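Local structure of possible adhesin (Caldicellulosiruptor kronotskyensis, 4WA0) at residues 267-270 with 271-275; 8-11 with 12-15. The protein probably mediates attachment of the cell to cellulose, this chain being the C-terminal beta-helix domain of a tapirin that also carries a magnesium ion. All blocks are in the same frame, centred on the assembly; numbering follows the deposited sequence.

Interaction 1 of 2, residues 267-270 with 271-275. With MG (magnesium ion), chain B.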
loop_
_atom_site.group_PDB
_atom_site.type_symbol
_atom_site.label_atom_id
_atom_site.label_comp_id
_atom_site.label_asym_id
_atom_site.label_seq_id
_atom_site.Cartn_x
_atom_site.Cartn_y
_atom_site.Cartn_z
ATOM N N ILE A 267 -18.457 10.602 4.813
ATOM C CA ILE A 267 -19.025 9.821 5.850
ATOM C C ILE A 267 -18.290 10.059 7.178
ATOM O O ILE A 267 -17.076 9.886 7.278
ATOM C CB ILE A 267 -19.061 8.271 5.565
ATOM C CG1 ILE A 267 -19.784 7.950 4.273
ATOM C CG2 ILE A 267 -19.663 7.560 6.747
ATOM C CD1 ILE A 267 -19.538 6.525 3.757
ATOM N N ASN A 268 -19.070 10.311 8.212
ATOM C CA ASN A 268 -18.573 10.374 9.599
ATOM C C ASN A 268 -19.197 9.232 10.427
ATOM O O ASN A 268 -20.376 8.926 10.241
ATOM C CB ASN A 268 -18.904 11.737 10.248
ATOM C CG ASN A 268 -18.336 12.857 9.456
ATOM O OD1 ASN A 268 -17.200 12.778 8.976
ATOM N ND2 ASN A 268 -19.166 13.908 9.189
ATOM N N ASP A 269 -18.392 8.573 11.255
ATOM C CA ASP A 269 -18.872 7.276 11.750
ATOM C C ASP A 269 -20.007 7.318 12.711
ATOM O O ASP A 269 -20.835 6.404 12.702
ATOM C CB ASP A 269 -17.752 6.380 12.216
ATOM C CG ASP A 269 -17.143 6.825 13.488
ATOM O OD1 ASP A 269 -17.139 8.022 13.820
ATOM O OD2 ASP A 269 -16.622 5.900 14.175
ATOM N N ASN A 270 -20.114 8.381 13.506
ATOM C CA ASN A 270 -21.269 8.470 14.379
ATOM C C ASN A 270 -22.583 8.650 13.576
ATOM O O ASN A 270 -23.632 8.088 13.947
ATOM C CB ASN A 270 -21.041 9.593 15.351
ATOM C CG ASN A 270 -20.973 10.926 14.640
ATOM O OD1 ASN A 270 -20.229 11.082 13.692
ATOM N ND2 ASN A 270 -21.803 11.866 15.052
ATOM N N GLU A 271 -22.573 9.424 12.487
ATOM C CA GLU A 271 -23.667 9.486 11.550
ATOM C C GLU A 271 -23.941 8.144 10.808
ATOM O O GLU A 271 -25.116 7.762 10.586
ATOM C CB GLU A 271 -23.442 10.603 10.504
ATOM C CG GLU A 271 -23.580 11.974 11.195
ATOM C CD GLU A 271 -22.809 13.132 10.584
ATOM O OE1 GLU A 271 -21.940 12.923 9.713
ATOM O OE2 GLU A 271 -23.034 14.299 11.092
ATOM N N ALA A 272 -22.880 7.423 10.469
ATOM C CA ALA A 272 -23.030 6.080 9.906
ATOM C C ALA A 272 -23.740 5.136 10.897
ATOM O O ALA A 272 -24.670 4.388 10.512
ATOM C CB ALA A 272 -21.704 5.476 9.456
ATOM N N ARG A 273 -23.397 5.228 12.157
ATOM C CA ARG A 273 -24.097 4.390 13.169
ATOM C C ARG A 273 -25.578 4.725 13.293
ATOM O O ARG A 273 -26.393 3.814 13.464
ATOM C CB ARG A 273 -23.451 4.493 14.519
ATOM C CG ARG A 273 -22.068 3.824 14.672
ATOM C CD ARG A 273 -21.567 3.770 16.149
ATOM N NE ARG A 273 -20.931 5.002 16.606
ATOM C CZ ARG A 273 -19.684 5.407 16.282
ATOM N NH1 ARG A 273 -18.911 4.630 15.535
ATOM N NH2 ARG A 273 -19.214 6.601 16.706
ATOM N N ILE A 274 -25.957 5.999 13.169
ATOM C CA ILE A 274 -27.348 6.349 13.150
ATOM C C ILE A 274 -28.071 5.760 11.933
ATOM O O ILE A 274 -29.163 5.167 12.104
ATOM C CB ILE A 274 -27.512 7.889 13.183
ATOM C CG1 ILE A 274 -27.068 8.396 14.567
ATOM C CG2 ILE A 274 -28.960 8.254 12.817
ATOM C CD1 ILE A 274 -26.828 9.883 14.646
ATOM N N GLU A 275 -27.415 5.777 10.764
ATOM C CA GLU A 275 -27.953 5.170 9.529
ATOM C C GLU A 275 -28.062 3.663 9.713
ATOM O O GLU A 275 -29.072 3.074 9.328
ATOM C CB GLU A 275 -27.065 5.495 8.345
ATOM C CG GLU A 275 -27.520 4.943 6.983
ATOM C CD GLU A 275 -28.760 5.581 6.397
ATOM O OE1 GLU A 275 -29.116 6.685 6.854
ATOM O OE2 GLU A 275 -29.370 4.980 5.446
HETATM MG MG MG B . -30.485 8.137 5.394
HETATM O O HOH W 1 -21.697 11.263 7.491
#
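Glu271 opens the second segment by reaching back along the chain to Asn268, its side chain lying beside that of the asparagine and pointing the same way. With CG anti to the carbonyl carbon (chi1 -70°) and the chain extended beyond it, OE1 comes within 3.0 Å of Asn268 ND2 and accepts a hydrogen bond on its syn side, the donor standing somewhat out of the carboxylate plane. A water gives the same OE1 a second bond and accepts from the Asn268 backbone N, so that one carboxylate oxygen is gripped twice near the start of the helix. Ala272 follows, its N donating to Asn268 O at 2.9 Å, while its CB packs against Ile267 CG2 at 4.0 Å. This is where strand 266-268, an edge strand of one parallel face of the beta-helix, turns directly into helix 269-280; Asn268 stands at the N-cap position, but its side chain is turned to Glu271 instead of capping the helix. Arg273 carries on the helical pattern by donating from N to Asp269 O, and then bends at chi3 (-83°), which brings its guanidinium back beside the Asp269 side chain. The salt bridge there, NH1 to Asp269 OD2 at 2.9 Å, meets the oxygen from above the carboxylate plane, the two flat groups being turned 82° against each other. Asp269 O lies over the centre of one guanidinium face. The other carboxylate oxygen, Asp269 OD1, accepts from Val303 N, so the acid has partners on both oxygens. Ile274 N bonds to Asn270 O at 3.2 Å, with its CG1 close to the same carbonyl. Glu275 leads away from the turn and binds magnesium through OE1 at 2.5 Å, together with Asp239 OD1 and the carbonyl oxygens of Val241, Ser243 and Leu246, while its OE2 is hydrogen-bonded to Ser248 OG.

Interaction 2 of 2, residues 8-11 with 12-15; sequences LDYA and IFSK
Tyr10 and Phe13 meet first at their beta carbons, CB to CB at 3.8 Å, and the contact then grows outward along the tyrosine. Its CB also lies 3.7 Å from Ile12 O, a carbonyl that approaches the tyrosine ring obliquely, near CD2. At CG the partner is the phenylalanine ring: Phe13 CD2 sits over one face of the tyrosine, 4.1 Å from CG and 3.9 Å from the next ring atom, Tyr10 CD1. The stack is thus T-shaped, with the edge of Phe13 directed at the face of Tyr10, ring centres 5.6 Å apart and planes at 71°. Phe13 has CG anti to its backbone N (chi1 -180°), a setting that carries the CD2 edge over the tyrosine face. The motif is a corner of a parallel beta-helix: a 3-10 segment ends at Asp9, and strand 10-14 is broken by a corner at Ala11 and Ile12 before running on through Phe13 and Ser14, its backbone bonds joining it to strands 30-33 and 313-316 of the neighbouring coils. Around the bend, Ala11 and Ile12 both touch strand 24-27, at Val26 and Leu24, and Ile12 also touches Ile323 of strand 320-325. Phe13 in turn stacks with Tyr32 of strand 30-33, the residue whose backbone bonds with Ile12 and Ser14. Farther along the tyrosine, the hydroxyl at the tip makes its hydrogen bond outside the pair: Tyr10 OH bonds to Pro4 O, tying the ring to the incoming N-terminal stretch.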
loop_
_atom_site.group_PDB
_atom_site.type_symbol
_atom_site.label_atom_id
_atom_site.label_comp_id
_atom_site.label_asym_id
_atom_site.label_seq_id
_atom_site.Cartn_x
_atom_site.Cartn_y
_atom_site.Cartn_z
ATOM N N LEU A 8 -14.336 -3.902 -5.517
ATOM C CA LEU A 8 -14.841 -4.705 -4.406
ATOM C C LEU A 8 -13.815 -5.670 -3.756
ATOM O O LEU A 8 -14.057 -6.174 -2.653
ATOM C CB LEU A 8 -16.057 -5.523 -4.781
ATOM C CG LEU A 8 -17.189 -4.853 -5.534
ATOM C CD1 LEU A 8 -18.241 -5.926 -5.731
ATOM C CD2 LEU A 8 -17.766 -3.638 -4.835
ATOM N N ASP A 9 -12.683 -5.891 -4.398
ATOM C CA ASP A 9 -11.591 -6.786 -3.890
ATOM C C ASP A 9 -10.657 -6.099 -2.969
ATOM O O ASP A 9 -9.597 -6.685 -2.497
ATOM C CB ASP A 9 -10.829 -7.308 -5.106
ATOM C CG ASP A 9 -11.719 -8.173 -6.029
ATOM O OD1 ASP A 9 -12.724 -8.692 -5.491
ATOM O OD2 ASP A 9 -11.483 -8.221 -7.284
ATOM N N TYR A 10 -10.949 -4.795 -2.792
ATOM C CA TYR A 10 -10.019 -3.974 -2.088
ATOM C C TYR A 10 -10.493 -3.710 -0.678
ATOM O O TYR A 10 -11.665 -3.393 -0.477
ATOM C CB TYR A 10 -9.779 -2.636 -2.837
ATOM C CG TYR A 10 -8.857 -2.880 -4.015
ATOM C CD1 TYR A 10 -9.374 -3.321 -5.207
ATOM C CD2 TYR A 10 -7.487 -2.734 -3.916
ATOM C CE1 TYR A 10 -8.561 -3.592 -6.277
ATOM C CE2 TYR A 10 -6.654 -2.988 -5.000
ATOM C CZ TYR A 10 -7.224 -3.436 -6.175
ATOM O OH TYR A 10 -6.478 -3.763 -7.293
ATOM N N ALA A 11 -9.585 -3.821 0.268
ATOM C CA ALA A 11 -9.854 -3.381 1.628
ATOM C C ALA A 11 -10.084 -1.859 1.620
ATOM O O ALA A 11 -11.005 -1.301 2.299
ATOM C CB ALA A 11 -8.733 -3.711 2.518
ATOM N N ILE A 12 -9.202 -1.175 0.877
ATOM C CA ILE A 12 -9.298 0.278 0.706
ATOM C C ILE A 12 -9.050 0.568 -0.790
ATOM O O ILE A 12 -7.975 0.248 -1.325
ATOM C CB ILE A 12 -8.296 1.052 1.563
ATOM C CG1 ILE A 12 -8.441 0.746 3.045
ATOM C CG2 ILE A 12 -8.448 2.549 1.349
ATOM C CD1 ILE A 12 -7.347 1.296 3.869
ATOM N N PHE A 13 -10.049 1.149 -1.447
ATOM C CA PHE A 13 -9.925 1.570 -2.838
ATOM C C PHE A 13 -10.121 3.087 -2.911
ATOM O O PHE A 13 -11.141 3.617 -2.462
ATOM C CB PHE A 13 -10.929 0.835 -3.696
ATOM C CG PHE A 13 -10.855 1.220 -5.136
ATOM C CD1 PHE A 13 -11.469 2.405 -5.594
ATOM C CD2 PHE A 13 -10.179 0.402 -6.031
ATOM C CE1 PHE A 13 -11.312 2.751 -6.929
ATOM C CE2 PHE A 13 -10.036 0.757 -7.351
ATOM C CZ PHE A 13 -10.618 1.922 -7.789
ATOM N N SER A 14 -9.179 3.820 -3.470
ATOM C CA SER A 14 -9.317 5.252 -3.648
ATOM C C SER A 14 -9.126 5.628 -5.111
ATOM O O SER A 14 -8.039 5.428 -5.695
ATOM C CB SER A 14 -8.263 5.950 -2.796
ATOM O OG SER A 14 -8.360 7.380 -2.846
ATOM N N LYS A 15 -10.144 6.247 -5.689
ATOM C CA LYS A 15 -10.079 6.671 -7.129
ATOM C C LYS A 15 -8.911 7.614 -7.340
ATOM O O LYS A 15 -8.185 7.461 -8.331
ATOM C CB LYS A 15 -11.384 7.239 -7.652
ATOM C CG LYS A 15 -11.308 7.874 -9.082
ATOM C CD LYS A 15 -12.696 8.430 -9.467
ATOM C CE LYS A 15 -12.637 9.907 -9.883
ATOM N NZ LYS A 15 -13.942 10.621 -9.604
#

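Two ways of turning a beta-helix chain are compared here. Residues 8-15 precede 267-275 by some 250 residues; the centres of the two contacts lie about 20 Å apart, their nearest atoms about 11 Å, and they do not touch. Interaction 2, within residues 8-15, is a buried corner, its centre about 11 Å from that of the chain, and lies away from the magnesium site. Interaction 1, within 267-275, is partly buried, its centre about 26 Å from that of the chain, and contributes a metal ligand through Glu275. Polar bonds dominate around the helix start, whereas at the corner the two segments meet mainly through aromatic and apolar contacts.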